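Collagen adhesin (Staphylococcus aureus, PDB 2F68) binds collagen as a surface adhesin of Staphylococcus aureus, probably by wrapping two domains of its extracellular region around the collagen triple helix. Local coordinates at residues T33-T38 with A108-Q113; G66-V71 with I85-A90; P227-T232 with V242-G247. All coordinates share one frame; numbering follows the deposited sequence.

Contact 1. Residues T33-T38 with A108-Q113; sequences TTVKMT and AEFEVQ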
# COMPACT_ATOMS: atom_id res chain seq x y z
N THR A 33 4.36 7.03 -6.76
CA THR A 33 5.41 7.53 -7.65
C THR A 33 6.74 6.83 -7.39
O THR A 33 7.02 6.40 -6.27
CB THR A 33 5.55 9.08 -7.58
OG1 THR A 33 6.56 9.52 -8.50
CG2 THR A 33 5.90 9.55 -6.17
N THR A 34 7.56 6.72 -8.44
CA THR A 34 8.80 5.95 -8.38
C THR A 34 10.03 6.85 -8.22
O THR A 34 10.21 7.80 -8.98
CB THR A 34 8.97 5.05 -9.63
OG1 THR A 34 7.70 4.50 -10.00
CG2 THR A 34 9.95 3.92 -9.35
N VAL A 35 10.86 6.52 -7.23
CA VAL A 35 12.10 7.26 -6.96
C VAL A 35 13.31 6.44 -7.41
O VAL A 35 13.43 5.26 -7.09
CB VAL A 35 12.24 7.60 -5.45
CG1 VAL A 35 13.45 8.49 -5.20
CG2 VAL A 35 10.98 8.27 -4.92
N LYS A 36 14.20 7.08 -8.17
CA LYS A 36 15.42 6.43 -8.64
C LYS A 36 16.67 7.19 -8.18
O LYS A 36 16.79 8.40 -8.40
CB LYS A 36 15.40 6.29 -10.17
CG LYS A 36 16.44 5.33 -10.72
CD LYS A 36 16.34 5.21 -12.23
CE LYS A 36 17.37 4.23 -12.78
NZ LYS A 36 17.28 4.09 -14.26
N MET A 37 17.59 6.46 -7.56
CA MET A 37 18.85 7.02 -7.06
C MET A 37 20.02 6.28 -7.69
O MET A 37 20.12 5.06 -7.57
CB MET A 37 18.90 6.93 -5.53
CG MET A 37 20.08 7.64 -4.87
SD MET A 37 21.67 6.77 -4.99
CE MET A 37 21.27 5.17 -4.28
N THR A 38 20.91 7.02 -8.35
CA THR A 38 22.10 6.43 -8.99
C THR A 38 23.39 6.87 -8.29
O THR A 38 23.46 7.96 -7.72
CB THR A 38 22.18 6.77 -10.49
OG1 THR A 38 22.28 8.19 -10.66
CG2 THR A 38 20.96 6.26 -11.24
N ALA A 108 19.16 2.53 -7.47
CA ALA A 108 18.13 2.06 -6.55
C ALA A 108 16.77 2.63 -6.93
O ALA A 108 16.52 3.83 -6.75
CB ALA A 108 18.49 2.42 -5.12
N GLU A 109 15.91 1.78 -7.47
CA GLU A 109 14.58 2.18 -7.92
C GLU A 109 13.50 1.60 -7.02
O GLU A 109 13.43 0.38 -6.83
CB GLU A 109 14.36 1.76 -9.38
CG GLU A 109 13.29 2.56 -10.11
CD GLU A 109 13.18 2.19 -11.58
OE1 GLU A 109 13.21 0.98 -11.90
OE2 GLU A 109 13.04 3.11 -12.42
N PHE A 110 12.66 2.47 -6.45
CA PHE A 110 11.60 2.06 -5.53
C PHE A 110 10.39 3.00 -5.58
O PHE A 110 10.52 4.16 -5.96
CB PHE A 110 12.14 1.95 -4.09
CG PHE A 110 12.82 3.20 -3.59
CD1 PHE A 110 12.09 4.19 -2.94
CD2 PHE A 110 14.19 3.37 -3.76
CE1 PHE A 110 12.72 5.35 -2.48
CE2 PHE A 110 14.82 4.52 -3.29
CZ PHE A 110 14.09 5.51 -2.65
N GLU A 111 9.23 2.48 -5.19
CA GLU A 111 7.98 3.24 -5.22
C GLU A 111 7.63 3.81 -3.84
O GLU A 111 7.85 3.17 -2.82
CB GLU A 111 6.83 2.37 -5.73
CG GLU A 111 6.94 1.97 -7.20
CD GLU A 111 5.78 1.11 -7.68
OE1 GLU A 111 5.51 1.11 -8.90
OE2 GLU A 111 5.14 0.44 -6.84
N VAL A 112 7.09 5.03 -3.84
CA VAL A 112 6.66 5.71 -2.61
C VAL A 112 5.23 6.24 -2.74
O VAL A 112 4.71 6.38 -3.85
CB VAL A 112 7.62 6.87 -2.20
CG1 VAL A 112 9.02 6.35 -1.90
CG2 VAL A 112 7.67 7.96 -3.27
N GLN A 113 4.61 6.54 -1.60
CA GLN A 113 3.26 7.10 -1.57
C GLN A 113 3.28 8.55 -1.08
O GLN A 113 3.89 8.86 -0.05
CB GLN A 113 2.34 6.25 -0.68
CG GLN A 113 0.86 6.56 -0.83
CD GLN A 113 -0.03 5.73 0.09
OE1 GLN A 113 0.33 5.46 1.24
NE2 GLN A 113 -1.19 5.33 -0.41
O HOH W 1 7.74 1.33 -10.48
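Strands 33-38 and 108-113 run antiparallel at 145°, with three hydrogen-bonded pairs, Thr33 with Val112, Val35 with Phe110 and Met37 with Ala108. Each of these pairs is closed by two N-H...O bonds. The bond from Val35 N to Phe110 O measures 2.7 Å and is close to straight. The last pair is less regular, since the bond from Ala108 N to Met37 O bends to 139° at the hydrogen.

On the buried face, the side chains of Val35 and Phe110 lie side by side. Val35 CB sits over one face of the ring, 4.2 Å from the Phe110 centroid, in a CH-pi contact. The Phe110 ring takes this place because its CG stands between the backbone N and the carbonyl carbon, chi1 55°. Val112 CG1 meets the edge of the same ring in plane. Val35 CG2 turns to Val112 and packs 3.7 Å from its CG2. Met37, bent at chi2 and chi3, brings CE to 4.0 Å from Ala108 CB.

These side chains form part of the core of an Ig-like domain. Ile52 and Val54 of strand 50-54 pack on Met37, Val54 also on Phe110, and Ile92 of strand 89-94 on Met37 and Ala108.

The other face is more polar. Thr34 CG2 rests 3.7 Å from Glu109 CG. A water links Thr34 OG1 to Glu111 OE1, to which it donates at 2.7 Å. Glu111 OE2 is held by Asn299 N. The extended Lys36 passes Glu109, but their charged atoms are not in contact; Lys36 makes its cation-pi contact with Phe107.

Contact 2. Residues G66-V71 with I85-A90; sequences GYSKTV and ITPDGA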
# COMPACT_ATOMS: atom_id res chain seq x y z
N GLY A 66 7.61 5.51 2.04
CA GLY A 66 8.29 4.49 1.24
C GLY A 66 7.76 3.10 1.53
O GLY A 66 7.76 2.66 2.68
N TYR A 67 7.31 2.41 0.48
CA TYR A 67 6.80 1.05 0.61
C TYR A 67 7.92 0.09 1.01
O TYR A 67 8.96 0.02 0.35
CB TYR A 67 6.13 0.60 -0.69
CG TYR A 67 4.83 1.31 -0.99
CD1 TYR A 67 4.80 2.41 -1.85
CD2 TYR A 67 3.62 0.89 -0.43
CE1 TYR A 67 3.61 3.07 -2.14
CE2 TYR A 67 2.43 1.54 -0.71
CZ TYR A 67 2.43 2.63 -1.56
OH TYR A 67 1.24 3.28 -1.84
N SER A 68 7.69 -0.65 2.09
CA SER A 68 8.70 -1.52 2.70
C SER A 68 9.19 -2.63 1.76
O SER A 68 8.46 -3.57 1.47
CB SER A 68 8.19 -2.11 4.01
OG SER A 68 7.89 -1.10 4.95
N LYS A 69 10.43 -2.49 1.30
CA LYS A 69 11.05 -3.47 0.40
C LYS A 69 12.54 -3.67 0.71
O LYS A 69 13.22 -2.74 1.15
CB LYS A 69 10.88 -3.06 -1.06
CG LYS A 69 9.51 -3.39 -1.67
CD LYS A 69 9.38 -4.86 -2.02
CE LYS A 69 8.02 -5.17 -2.61
NZ LYS A 69 7.88 -6.61 -2.96
N THR A 70 13.02 -4.88 0.48
CA THR A 70 14.43 -5.22 0.66
C THR A 70 14.98 -5.87 -0.62
O THR A 70 14.67 -7.03 -0.91
CB THR A 70 14.66 -6.13 1.88
OG1 THR A 70 13.98 -5.60 3.02
CG2 THR A 70 16.15 -6.26 2.20
N VAL A 71 15.78 -5.11 -1.37
CA VAL A 71 16.32 -5.58 -2.65
C VAL A 71 17.85 -5.68 -2.58
O VAL A 71 18.52 -4.69 -2.29
CB VAL A 71 15.89 -4.65 -3.82
CG1 VAL A 71 16.34 -5.23 -5.16
CG2 VAL A 71 14.39 -4.43 -3.82
N ILE A 85 14.21 -0.18 2.03
CA ILE A 85 13.26 0.93 1.95
C ILE A 85 12.25 0.84 3.09
O ILE A 85 11.62 -0.20 3.30
CB ILE A 85 12.52 0.97 0.57
CG1 ILE A 85 13.52 1.02 -0.59
CG2 ILE A 85 11.59 2.17 0.49
CD1 ILE A 85 13.83 -0.33 -1.21
N THR A 86 12.12 1.93 3.84
CA THR A 86 11.17 2.04 4.95
C THR A 86 10.28 3.27 4.77
O THR A 86 10.64 4.19 4.03
CB THR A 86 11.90 2.11 6.32
OG1 THR A 86 12.90 3.13 6.29
CG2 THR A 86 12.54 0.77 6.66
N PRO A 87 9.10 3.29 5.42
CA PRO A 87 8.15 4.42 5.33
C PRO A 87 8.74 5.80 5.65
O PRO A 87 8.12 6.82 5.32
CB PRO A 87 7.08 4.06 6.36
CG PRO A 87 7.12 2.59 6.44
CD PRO A 87 8.56 2.22 6.28
N ASP A 88 9.91 5.84 6.28
CA ASP A 88 10.53 7.10 6.69
C ASP A 88 11.90 7.36 6.05
O ASP A 88 12.44 8.46 6.16
CB ASP A 88 10.64 7.18 8.22
CG ASP A 88 9.28 7.23 8.90
OD1 ASP A 88 8.30 7.69 8.27
OD2 ASP A 88 9.19 6.82 10.08
N GLY A 89 12.45 6.35 5.37
CA GLY A 89 13.75 6.49 4.71
C GLY A 89 14.19 5.28 3.90
O GLY A 89 13.66 4.18 4.06
N ALA A 90 15.16 5.50 3.01
CA ALA A 90 15.75 4.43 2.21
C ALA A 90 17.26 4.42 2.38
O ALA A 90 17.92 5.46 2.26
CB ALA A 90 15.37 4.60 0.74
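Ile85 has CG2 anti to its backbone N and CG1 beside that N, chi1 -55°. CG2 reaches Tyr67 O at 3.4 Å and lies near the carbonyl carbon of Gly66. On the other branch, chi2 of 96° swings CD1 to Lys69, 3.4 Å from its O and 4.0 Å from its CB. The lysine chain bends at chi2 and departs from the isoleucine.

Lys69 and Ile85 form a hydrogen-bonded antiparallel pair. Its two bonds are unequal. The one from Ile85 N to Lys69 O is 2.9 Å and nearly straight, while the one from Lys69 N to Ile85 O is longer, 3.3 Å. Ser68 CA-H points at Ile85 O.

Ser68 OG lies alongside the Pro87 ring, 3.6 Å from CD, and is hydrogen-bonded to Pro161 O, in the collagen-binding domain. Gly66 packs on the backbone of Thr86, and its carbonyl O meets Pro87 CA at 3.2 Å in a CA-H...O contact.

Gly89 N donates to Thr86 O and closes the type I turn from Thr86; Gly89 O accepts from both Thr86 N and Thr86 OG1. The turn joins strands 78-86 and 89-94, so strands 62-75, 78-86 and 89-94 form a beta meander in the Ig-like domain.

Contact 3. Residues P227-T232 with V242-G247; sequences PGSKIT and VTIPQG
A beta hairpin of strands 230-234 and 239-244 in the collagen-binding domain begins and ends here. Segment 227-232 leads in from helix 218-225, and segment 242-247 runs out into helix 246-249, with Pro245 at its N-cap position. The short strands are almost exactly antiparallel, at 174°.

Lys230 and Thr243 form the hydrogen-bonded pair. Lys230 N donates to Thr243 O and Thr243 N to Lys230 O, both at 3.1 Å. Thr243 O also receives Ser229 CA-H, with CA at 3.2 Å, so this oxygen faces two neighbouring residues of the other segment.

Next along is the non-hydrogen-bonded pair of Ile231 and Val242. Their side chains share the inner face, where the CG2 atoms of Ile231 and Val242 approach to 4.3 Å. This is a loose contact. Other elements add to the packing: Ile219 and Phe222 of helix 218-225 touch Ile231, and Ile256 of strand 252-262 touches Val242. Glu223 of the same helix 218-225 accepts a hydrogen bond from Ile231 N through OE2, while its OE1 is the distant, weak ionic partner of Lys230 NZ.

Beyond the strand ends the contact passes to Pro245. Its ring meets the incoming loop through CG, 3.7 Å from Gly228 C and equally near Pro227 O. Gly228 takes up a positive phi of 104° where the chain passes this ring. Ser229 has its hydroxyl anti to the carbonyl carbon (chi1 -65°), which lays OG against the proline, 3.2 Å from Pro245 CD.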
# COMPACT_ATOMS: atom_id res chain seq x y z
N PRO A 227 -29.51 -10.14 14.54
CA PRO A 227 -30.10 -11.45 14.24
C PRO A 227 -30.59 -11.54 12.80
O PRO A 227 -31.28 -10.64 12.32
CB PRO A 227 -31.26 -11.55 15.23
CG PRO A 227 -31.60 -10.15 15.58
CD PRO A 227 -30.31 -9.39 15.53
N GLY A 228 -30.23 -12.63 12.12
CA GLY A 228 -30.54 -12.80 10.71
C GLY A 228 -29.33 -12.58 9.82
O GLY A 228 -29.27 -13.10 8.70
N SER A 229 -28.38 -11.79 10.32
CA SER A 229 -27.13 -11.53 9.60
C SER A 229 -26.21 -12.75 9.60
O SER A 229 -26.18 -13.51 10.57
CB SER A 229 -26.39 -10.33 10.21
OG SER A 229 -27.14 -9.13 10.05
N LYS A 230 -25.48 -12.92 8.50
CA LYS A 230 -24.55 -14.04 8.36
C LYS A 230 -23.37 -13.68 7.46
O LYS A 230 -23.54 -13.42 6.27
CB LYS A 230 -25.28 -15.28 7.82
CG LYS A 230 -24.46 -16.57 7.83
CD LYS A 230 -24.32 -17.15 9.23
CE LYS A 230 -23.45 -18.40 9.21
NZ LYS A 230 -23.29 -18.98 10.58
N ILE A 231 -22.18 -13.64 8.06
CA ILE A 231 -20.94 -13.45 7.31
C ILE A 231 -20.27 -14.82 7.12
O ILE A 231 -19.42 -15.23 7.92
CB ILE A 231 -19.98 -12.44 7.99
CG1 ILE A 231 -20.72 -11.17 8.40
CG2 ILE A 231 -18.79 -12.12 7.08
CD1 ILE A 231 -19.96 -10.28 9.37
N THR A 232 -20.68 -15.52 6.07
CA THR A 232 -20.17 -16.85 5.77
C THR A 232 -18.79 -16.75 5.13
O THR A 232 -18.62 -16.11 4.08
CB THR A 232 -21.12 -17.64 4.84
OG1 THR A 232 -22.47 -17.52 5.31
CG2 THR A 232 -20.73 -19.12 4.79
N VAL A 242 -21.91 -12.15 2.59
CA VAL A 242 -22.53 -11.28 3.60
C VAL A 242 -24.03 -11.13 3.33
O VAL A 242 -24.44 -10.75 2.24
CB VAL A 242 -21.86 -9.88 3.64
CG1 VAL A 242 -22.38 -9.06 4.82
CG2 VAL A 242 -20.34 -10.01 3.72
N THR A 243 -24.83 -11.43 4.35
CA THR A 243 -26.28 -11.26 4.29
C THR A 243 -26.73 -10.35 5.43
O THR A 243 -26.47 -10.64 6.60
CB THR A 243 -27.01 -12.62 4.37
OG1 THR A 243 -26.45 -13.53 3.41
CG2 THR A 243 -28.50 -12.45 4.09
N ILE A 244 -27.39 -9.25 5.08
CA ILE A 244 -27.90 -8.30 6.06
C ILE A 244 -29.41 -8.10 5.86
O ILE A 244 -29.84 -7.72 4.77
CB ILE A 244 -27.17 -6.93 5.99
CG1 ILE A 244 -25.65 -7.12 6.08
CG2 ILE A 244 -27.66 -5.99 7.09
CD1 ILE A 244 -24.84 -5.95 5.53
N PRO A 245 -30.21 -8.37 6.91
CA PRO A 245 -31.66 -8.14 6.87
C PRO A 245 -32.01 -6.68 6.63
O PRO A 245 -31.23 -5.79 6.97
CB PRO A 245 -32.12 -8.57 8.27
CG PRO A 245 -31.06 -9.49 8.76
CD PRO A 245 -29.79 -8.94 8.20
N GLN A 246 -33.18 -6.44 6.05
CA GLN A 246 -33.61 -5.08 5.67
C GLN A 246 -33.90 -4.17 6.86
O GLN A 246 -33.84 -2.94 6.74
CB GLN A 246 -34.81 -5.13 4.71
CG GLN A 246 -36.11 -5.64 5.31
CD GLN A 246 -37.27 -5.55 4.33
OE1 GLN A 246 -38.09 -4.63 4.41
NE2 GLN A 246 -37.34 -6.49 3.40
N GLY A 247 -34.22 -4.77 8.01
CA GLY A 247 -34.49 -4.03 9.23
C GLY A 247 -33.25 -3.40 9.84
O GLY A 247 -33.32 -2.32 10.43

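Overall arrangement
Contacts 1 and 2 belong to the same Ig-like domain, and contact 2 is nested in the chain loop that contact 1 closes. Their centres are 10 Å apart. Strands 62-75 and 104-116 are neighbours in one sheet, and Tyr67 packs on the backbone of Glu111 and Val112, with Gly66 against Val112. Contact 3 lies in the collagen-binding domain, its centre about 45 Å from that of contact 1. Contact 1 is the buried one, with regular strand pairing and an apolar face built round an aromatic ring. Contacts 2 and 3 are partly buried, contact 3 the more exposed. Each has one hydrogen-bonded pair, then proline, glycine and serine packing where the chain turns.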